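Local atomic coordinates of peptidase S9 prolyl oligopeptidase catalytic domain-containing protein (Pyrococcus horikoshii, PDB entry 4HXF), a protein that probably acts as a serine peptidase of the acylaminoacyl peptidase type, cleaving peptide substrates selected through its self-compartmentalizing hexamer. Residues Arg65-Asp69 with Gly70-Ala74; Lys594-Met597 with Glu598-Arg602. All coordinates share one frame; numbering follows the deposited sequence. Where two conformers were deposited one is given.

Contact 1 (Arg65-Asp69 with Gly70-Ala74); sequences RISPD and GKKIA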
loop_
_atom_site.group_PDB
_atom_site.type_symbol
_atom_site.label_atom_id
_atom_site.label_comp_id
_atom_site.label_asym_id
_atom_site.label_seq_id
_atom_site.Cartn_x
_atom_site.Cartn_y
_atom_site.Cartn_z
ATOM N N ARG A 65 -10.058 22.984 26.450
ATOM C CA ARG A 65 -11.125 23.399 27.368
ATOM C C ARG A 65 -10.782 22.912 28.693
ATOM O O ARG A 65 -10.708 21.647 28.941
ATOM C CB ARG A 65 -12.458 22.719 26.938
ATOM C CG ARG A 65 -12.841 23.069 25.452
ATOM C CD ARG A 65 -13.239 24.569 25.381
ATOM N NE ARG A 65 -13.689 24.904 24.030
ATOM C CZ ARG A 65 -12.896 25.396 23.027
ATOM N NH1 ARG A 65 -11.593 25.678 23.240
ATOM N NH2 ARG A 65 -13.412 25.689 21.851
ATOM N N ILE A 66 -10.422 23.782 29.611
ATOM C CA ILE A 66 -10.069 23.400 30.947
ATOM C C ILE A 66 -11.299 23.113 31.814
ATOM O O ILE A 66 -12.258 23.902 31.870
ATOM C CB ILE A 66 -9.195 24.481 31.630
ATOM C CG1 ILE A 66 -7.977 24.754 30.720
ATOM C CG2 ILE A 66 -8.864 24.085 33.088
ATOM C CD1 ILE A 66 -7.142 25.993 31.241
ATOM N N SER A 67 -11.327 22.000 32.523
ATOM C CA SER A 67 -12.532 21.686 33.322
ATOM C C SER A 67 -12.691 22.727 34.477
ATOM O O SER A 67 -11.710 23.298 34.976
ATOM C CB SER A 67 -12.451 20.265 33.901
ATOM O OG SER A 67 -11.390 20.202 34.882
ATOM N N PRO A 68 -13.945 22.972 34.904
ATOM C CA PRO A 68 -14.227 23.972 35.938
ATOM C C PRO A 68 -13.410 23.756 37.191
ATOM O O PRO A 68 -12.971 24.779 37.806
ATOM C CB PRO A 68 -15.725 23.793 36.173
ATOM C CG PRO A 68 -16.221 23.467 34.861
ATOM C CD PRO A 68 -15.179 22.566 34.180
ATOM N N ASP A 69 -13.162 22.494 37.564
ATOM C CA ASP A 69 -12.404 22.131 38.767
ATOM C C ASP A 69 -10.902 22.279 38.611
ATOM O O ASP A 69 -10.162 22.104 39.574
ATOM C CB ASP A 69 -12.854 20.762 39.364
ATOM C CG ASP A 69 -12.470 19.567 38.421
ATOM O OD1 ASP A 69 -11.781 19.817 37.371
ATOM O OD2 ASP A 69 -12.875 18.448 38.801
ATOM N N GLY A 70 -10.453 22.649 37.437
ATOM C CA GLY A 70 -9.062 22.757 37.070
ATOM C C GLY A 70 -8.209 21.519 37.015
ATOM O O GLY A 70 -6.997 21.640 36.954
ATOM N N LYS A 71 -8.843 20.348 37.018
ATOM C CA LYS A 71 -8.147 19.081 37.118
ATOM C C LYS A 71 -7.847 18.468 35.773
ATOM O O LYS A 71 -6.948 17.635 35.697
ATOM C CB LYS A 71 -8.939 18.108 37.918
ATOM C CG LYS A 71 -9.022 18.521 39.413
ATOM C CD LYS A 71 -9.611 17.402 40.222
ATOM C CE LYS A 71 -9.619 17.845 41.707
ATOM N NZ LYS A 71 -11.011 17.666 42.221
ATOM N N LYS A 72 -8.633 18.792 34.768
ATOM C CA LYS A 72 -8.550 18.144 33.471
ATOM C C LYS A 72 -8.675 19.137 32.338
ATOM O O LYS A 72 -9.176 20.225 32.525
ATOM C CB LYS A 72 -9.712 17.184 33.336
ATOM C CG LYS A 72 -9.654 16.089 34.351
ATOM C CD LYS A 72 -10.906 15.241 34.222
ATOM C CE LYS A 72 -12.121 15.891 34.859
ATOM N NZ LYS A 72 -13.137 14.786 35.158
ATOM N N ILE A 73 -8.205 18.744 31.204
ATOM C CA ILE A 73 -8.369 19.491 29.972
ATOM C C ILE A 73 -8.880 18.553 28.892
ATOM O O ILE A 73 -8.321 17.434 28.650
ATOM C CB ILE A 73 -7.080 20.221 29.573
ATOM C CG1 ILE A 73 -7.244 21.067 28.365
ATOM C CG2 ILE A 73 -5.911 19.240 29.423
ATOM C CD1 ILE A 73 -6.036 22.080 28.290
ATOM N N ALA A 74 -9.973 19.000 28.239
ATOM C CA ALA A 74 -10.474 18.359 27.047
ATOM C C ALA A 74 -9.863 19.069 25.850
ATOM O O ALA A 74 -9.567 20.258 25.898
ATOM C CB ALA A 74 -11.996 18.380 26.969
HETATM O O HOH W 1 -12.877 16.116 37.921
#
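S67 and K72 meet twice across this hairpin. The backbone N of S67 bonds K72 O at 2.8 Å and almost perfectly straight, while the S67 hydroxyl, tucked between its own N and carbonyl carbon (chi1 67°), accepts from K72 N at 3.1 Å. The same OG donates to D69 OD1 at 2.5 Å, nearly along the C-O axis of that oxygen. D69 likewise has CG between its backbone N and carbonyl carbon (chi1 68°), which folds the carboxylate back over the turn; there K71 N reaches OD1 at 3.0 Å, forming an Asx turn, from above the carboxylate plane and on the face opposite S67 OG. Two donors thus grip OD1 and fix the rotation of the group. OD2 is left to a water 2.5 Å away, which makes a weak bond to K72 NZ, and to a long salt bridge with K71 NZ; the K71 and D69 side chains cross at about a right angle. K72 NZ also bonds S115 O. The chain reverses through a type I turn, closed by G70 N to S67 O at 2.8 Å, and G70 itself has positive phi (66°). Beyond it R65 and A74 form a hydrogen-bonded antiparallel pair, their side chains on one face of the sheet. On the opposite face I66 CG1 meets I73 CD1 at 4.1 Å. The R65 side chain leads away to D19 and I109 O. This is a beta hairpin joining strands 62-66 and 72-77, the first two of a four-stranded antiparallel propeller blade.

Contact 2 (Lys594-Met597 with Glu598-Arg602); sequences KLFM and EFFER
A salt-bridge network of K594, E598 and R602, spaced four residues apart, runs along helix 586-605 of the alpha/beta-hydrolase domain. K594 sends its chain toward the next turn, with CG anti to the backbone N (chi1 177°) and a bend at chi2, so that CD and CE pass over E598 CG before NZ reaches OE2 at 3.0 Å. The ammonium comes from above the carboxylate plane. E598 OE1 takes R602 NE, also at 3.0 Å, on its anti lone pair and close to the guanidinium plane; each oxygen therefore holds one cation, which would favour a charged carboxylate. R602 NH1 continues the chain of charges to E608. Another side of the helix is aromatic: F600 turns its edge to the face of F596 in a T-shaped pair, centroids 5.4 Å apart and planes at 83°. F600 CE1 comes to 3.8 Å from F596 CZ, while F600 CD1 lies over the F596 face, offset toward the rim. Main-chain bonds such as F599 N to L595 O, 2.9 Å, link the turns, whereas F600 N to F596 O is weak at 3.3 Å. F596, F599 and F600 pack on I486 of strand 484-488, and F596 and F600 also touch M403 of helix 398-405. E598 and R602 touch helix 613-617, as does L595, which in the conformer described also meets F131 of a neighbouring subunit.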
loop_
_atom_site.group_PDB
_atom_site.type_symbol
_atom_site.label_atom_id
_atom_site.label_comp_id
_atom_site.label_asym_id
_atom_site.label_seq_id
_atom_site.Cartn_x
_atom_site.Cartn_y
_atom_site.Cartn_z
ATOM N N LYS A 594 2.888 36.279 -3.563
ATOM C CA LYS A 594 3.899 36.561 -4.554
ATOM C C LYS A 594 3.211 37.193 -5.792
ATOM O O LYS A 594 3.685 38.192 -6.402
ATOM C CB LYS A 594 4.574 35.258 -4.938
ATOM C CG LYS A 594 5.600 35.454 -6.041
ATOM C CD LYS A 594 6.723 36.424 -5.683
ATOM C CE LYS A 594 7.913 36.349 -6.650
ATOM N NZ LYS A 594 8.988 37.380 -6.444
ATOM N N LEU A 595 1.998 36.697 -6.152
ATOM C CA LEU A 595 1.188 37.318 -7.241
ATOM C C LEU A 595 0.861 38.782 -6.939
ATOM O O LEU A 595 0.994 39.668 -7.784
ATOM C CB LEU A 595 -0.136 36.583 -7.510
ATOM C CG LEU A 595 -0.128 35.208 -8.168
ATOM C CD1 LEU A 595 -1.517 34.566 -8.107
ATOM C CD2 LEU A 595 0.354 35.399 -9.624
ATOM N N PHE A 596 0.421 39.017 -5.701
ATOM C CA PHE A 596 0.013 40.321 -5.276
ATOM C C PHE A 596 1.195 41.270 -5.403
ATOM O O PHE A 596 1.096 42.365 -5.991
ATOM C CB PHE A 596 -0.450 40.202 -3.832
ATOM C CG PHE A 596 -0.959 41.489 -3.169
ATOM C CD1 PHE A 596 -2.317 41.737 -3.058
ATOM C CD2 PHE A 596 -0.074 42.384 -2.561
ATOM C CE1 PHE A 596 -2.787 42.889 -2.461
ATOM C CE2 PHE A 596 -0.534 43.499 -1.890
ATOM C CZ PHE A 596 -1.902 43.780 -1.897
ATOM N N MET A 597 2.340 40.895 -4.846
ATOM C CA MET A 597 3.452 41.819 -4.862
ATOM C C MET A 597 3.970 42.033 -6.278
ATOM O O MET A 597 4.279 43.182 -6.626
ATOM C CB MET A 597 4.551 41.444 -3.806
ATOM C CG MET A 597 5.284 40.168 -4.030
ATOM S SD MET A 597 6.031 39.475 -2.454
ATOM C CE MET A 597 7.655 39.519 -3.149
ATOM N N GLU A 598 4.025 40.988 -7.078
ATOM C CA GLU A 598 4.530 41.169 -8.422
ATOM C C GLU A 598 3.642 41.944 -9.366
ATOM O O GLU A 598 4.129 42.701 -10.201
ATOM C CB GLU A 598 4.898 39.834 -9.072
ATOM C CG GLU A 598 6.090 39.145 -8.404
ATOM C CD GLU A 598 7.346 40.015 -8.401
ATOM O OE1 GLU A 598 7.603 40.672 -9.463
ATOM O OE2 GLU A 598 8.046 40.102 -7.326
ATOM N N PHE A 599 2.340 41.839 -9.188
ATOM C CA PHE A 599 1.390 42.654 -9.993
ATOM C C PHE A 599 1.611 44.119 -9.731
ATOM O O PHE A 599 1.762 44.909 -10.633
ATOM C CB PHE A 599 -0.037 42.233 -9.787
ATOM C CG PHE A 599 -0.974 42.773 -10.813
ATOM C CD1 PHE A 599 -1.024 42.165 -12.069
ATOM C CD2 PHE A 599 -1.750 43.920 -10.556
ATOM C CE1 PHE A 599 -1.911 42.646 -13.017
ATOM C CE2 PHE A 599 -2.550 44.450 -11.550
ATOM C CZ PHE A 599 -2.645 43.795 -12.774
ATOM N N PHE A 600 1.757 44.516 -8.452
ATOM C CA PHE A 600 2.037 45.916 -8.178
ATOM C C PHE A 600 3.434 46.345 -8.613
ATOM O O PHE A 600 3.578 47.422 -9.163
ATOM C CB PHE A 600 1.821 46.263 -6.686
ATOM C CG PHE A 600 0.373 46.518 -6.330
ATOM C CD1 PHE A 600 -0.263 45.809 -5.313
ATOM C CD2 PHE A 600 -0.418 47.405 -7.077
ATOM C CE1 PHE A 600 -1.569 46.147 -4.912
ATOM C CE2 PHE A 600 -1.791 47.625 -6.739
ATOM C CZ PHE A 600 -2.328 46.982 -5.670
ATOM N N GLU A 601 4.456 45.473 -8.464
ATOM C CA GLU A 601 5.815 45.772 -8.962
ATOM C C GLU A 601 5.759 46.094 -10.481
ATOM O O GLU A 601 6.454 46.995 -10.907
ATOM C CB GLU A 601 6.736 44.582 -8.705
ATOM C CG GLU A 601 7.130 44.427 -7.187
ATOM C CD GLU A 601 8.073 45.499 -6.724
ATOM O OE1 GLU A 601 7.638 46.461 -6.165
ATOM O OE2 GLU A 601 9.233 45.403 -7.036
ATOM N N ARG A 602 4.996 45.292 -11.219
ATOM C CA ARG A 602 5.016 45.302 -12.672
ATOM C C ARG A 602 3.936 46.155 -13.329
ATOM O O ARG A 602 3.979 46.312 -14.606
ATOM C CB ARG A 602 5.044 43.871 -13.227
ATOM C CG ARG A 602 6.279 43.082 -12.795
ATOM C CD ARG A 602 6.112 41.592 -12.944
ATOM N NE ARG A 602 7.256 40.879 -12.401
ATOM C CZ ARG A 602 8.354 40.501 -13.061
ATOM N NH1 ARG A 602 8.551 40.757 -14.348
ATOM N NH2 ARG A 602 9.284 39.787 -12.375
#

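How the contacts relate
The two contacts lie on opposite sides of the chain's centre, about 48 Å between centres and about 32 Å between nearest atoms, and share no strand or helix. Contact 1 belongs to the beta-propeller and is partly buried: main-chain ladder bonds and one aspartate shape a chain reversal, with the exposed K71 toward solvent. Contact 2 is a buried stretch of a single helix in the hydrolase domain, where main-chain bonds run along the helix and side chains divide into a line of charges and a ring pair. Both use a carboxylate as hub, gripped mainly by a hydroxyl and an amide, with a lysine at long range, in the first, and by two cations in the second.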